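Local coordinates for protein glutathionyl-hydroquinone reductase PcpF (Sphingobium chlorophenolicum, PDB 4FQU) that catalyses the glutathione-dependent reduction of glutathionyl-hydroquinones to hydroquinones, a step in the breakdown of the pollutant pentachlorophenol, at residues W208-L213 and A254-L259. Residues are numbered along the deposited sequence; the frame is centred on the assembly and turned at random.
Sequences WLEEHL and ADYPNL
The carboxylate of E210 sits on the first turn of helix 257-268 and takes two backbone N-H groups. N258 N donates to OE2 of E210 at 2.6 Å. L259 N donates to OE1 of E210 at 2.9 Å. Both donors arrive on the syn side of the carboxylate, 16° and 25° out of its plane respectively. This two-pronged grip should fix the rotation of the group. The E210 side chain leaves its helix with CG anti to the backbone N (chi1 175°) and then bends at chi2, which brings the acid to the helix start. Its negative charge lies at the N-terminal end of the helix, where the helix dipole is probably favourable. The acid thus takes the first N-H groups of the helix, and Y256 holds the N-cap position. A weak hydrogen bond adds to these: N258 ND2 donates to the E210 backbone O at 3.4 Å. N258 OD1 is hydrogen-bonded to R261.

P257 CG lies against OE2 of E210. Higher up the same side chain, CB of E210 approaches CD1 of Y256 obliquely, at 3.7 Å. The Y256 hydroxyl is hydrogen-bonded to D207 and R251.

The apolar contact is made by leucines. CD1 of L213 meets CD2 of L259, and the two side chains cross at about a right angle. CB of L209 adds a looser contact to the same L259 methyl, at 4.2 Å.

The contact joins the C-terminal end of helix 192-212 to the start of helix 257-268 within the all-helical C-terminal domain of the glutathione transferase fold. It lies away from the probable glutathione and catalytic sites. L209 also packs on V175 of helix 165-180, and Y256 on F203 and L206 of helix 192-212.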
# COMPACT_ATOMS: atom_id res chain seq x y z
N TRP A 208 -8.73 -15.68 13.41
CA TRP A 208 -8.89 -17.07 13.86
C TRP A 208 -7.57 -17.84 14.14
O TRP A 208 -7.42 -18.54 15.16
CB TRP A 208 -9.70 -17.86 12.85
CG TRP A 208 -9.91 -19.26 13.33
CD1 TRP A 208 -10.73 -19.66 14.33
CD2 TRP A 208 -9.24 -20.42 12.87
NE1 TRP A 208 -10.63 -21.00 14.52
CE2 TRP A 208 -9.73 -21.50 13.63
CE3 TRP A 208 -8.28 -20.66 11.89
CZ2 TRP A 208 -9.30 -22.78 13.45
CZ3 TRP A 208 -7.86 -21.92 11.71
CH2 TRP A 208 -8.36 -22.98 12.49
N LEU A 209 -6.65 -17.75 13.18
CA LEU A 209 -5.35 -18.35 13.30
C LEU A 209 -4.62 -17.85 14.55
O LEU A 209 -4.00 -18.63 15.27
CB LEU A 209 -4.57 -18.09 12.04
CG LEU A 209 -4.99 -19.07 10.96
CD1 LEU A 209 -4.51 -18.59 9.66
CD2 LEU A 209 -4.44 -20.46 11.22
N GLU A 210 -4.72 -16.56 14.83
CA GLU A 210 -4.08 -16.02 16.01
C GLU A 210 -4.60 -16.69 17.26
O GLU A 210 -3.83 -16.94 18.20
CB GLU A 210 -4.23 -14.51 16.09
CG GLU A 210 -3.68 -13.89 17.35
CD GLU A 210 -2.16 -13.71 17.33
OE1 GLU A 210 -1.53 -13.90 16.27
OE2 GLU A 210 -1.59 -13.38 18.39
N GLU A 211 -5.89 -17.01 17.32
CA GLU A 211 -6.40 -17.64 18.55
C GLU A 211 -5.92 -19.06 18.65
O GLU A 211 -5.41 -19.50 19.69
CB GLU A 211 -7.93 -17.59 18.66
CG GLU A 211 -8.44 -16.64 19.74
CD GLU A 211 -8.42 -17.23 21.16
OE1 GLU A 211 -8.54 -18.46 21.30
OE2 GLU A 211 -8.30 -16.45 22.15
N HIS A 212 -6.08 -19.78 17.57
CA HIS A 212 -5.67 -21.16 17.53
C HIS A 212 -4.27 -21.31 18.03
O HIS A 212 -3.92 -22.32 18.63
CB HIS A 212 -5.70 -21.64 16.10
CG HIS A 212 -5.80 -23.11 15.98
ND1 HIS A 212 -6.93 -23.80 16.35
CD2 HIS A 212 -4.90 -24.03 15.58
CE1 HIS A 212 -6.73 -25.09 16.16
NE2 HIS A 212 -5.50 -25.26 15.70
N LEU A 213 -3.45 -20.31 17.77
CA LEU A 213 -2.03 -20.42 18.03
C LEU A 213 -1.68 -20.03 19.45
O LEU A 213 -0.48 -19.93 19.80
CB LEU A 213 -1.23 -19.57 17.02
CG LEU A 213 -1.06 -20.13 15.62
CD1 LEU A 213 -0.25 -19.23 14.73
CD2 LEU A 213 -0.40 -21.45 15.66
N ALA A 254 2.55 -8.13 11.71
CA ALA A 254 3.32 -7.63 12.83
C ALA A 254 2.43 -7.30 14.01
O ALA A 254 2.88 -7.13 15.11
CB ALA A 254 4.06 -6.43 12.43
N ASP A 255 1.13 -7.21 13.78
CA ASP A 255 0.26 -6.81 14.86
C ASP A 255 -0.40 -8.01 15.48
O ASP A 255 -1.25 -7.86 16.34
CB ASP A 255 -0.79 -5.85 14.35
CG ASP A 255 -0.19 -4.58 13.81
OD1 ASP A 255 0.68 -4.01 14.53
OD2 ASP A 255 -0.60 -4.15 12.70
N TYR A 256 -0.03 -9.20 15.01
CA TYR A 256 -0.58 -10.46 15.52
C TYR A 256 0.55 -11.19 16.20
O TYR A 256 1.33 -11.87 15.53
CB TYR A 256 -1.06 -11.37 14.39
CG TYR A 256 -2.37 -10.99 13.79
CD1 TYR A 256 -3.55 -11.24 14.46
CD2 TYR A 256 -2.42 -10.42 12.54
CE1 TYR A 256 -4.76 -10.90 13.90
CE2 TYR A 256 -3.62 -10.08 11.96
CZ TYR A 256 -4.78 -10.32 12.65
OH TYR A 256 -5.95 -9.98 12.05
N PRO A 257 0.66 -11.04 17.52
CA PRO A 257 1.78 -11.63 18.26
C PRO A 257 1.95 -13.09 17.96
O PRO A 257 3.01 -13.47 17.52
CB PRO A 257 1.39 -11.39 19.71
CG PRO A 257 0.02 -10.89 19.66
CD PRO A 257 -0.14 -10.20 18.39
N ASN A 258 0.92 -13.90 18.12
CA ASN A 258 1.10 -15.31 17.86
C ASN A 258 1.55 -15.70 16.47
O ASN A 258 2.40 -16.57 16.36
CB ASN A 258 -0.13 -16.09 18.26
CG ASN A 258 -0.10 -16.43 19.68
OD1 ASN A 258 0.95 -16.76 20.22
ND2 ASN A 258 -1.25 -16.33 20.33
N LEU A 259 0.99 -15.08 15.43
CA LEU A 259 1.44 -15.33 14.06
C LEU A 259 2.87 -14.85 13.84
O LEU A 259 3.69 -15.58 13.29
CB LEU A 259 0.53 -14.66 13.04
CG LEU A 259 -0.79 -15.42 13.01
CD1 LEU A 259 -1.87 -14.70 12.21
CD2 LEU A 259 -0.56 -16.82 12.47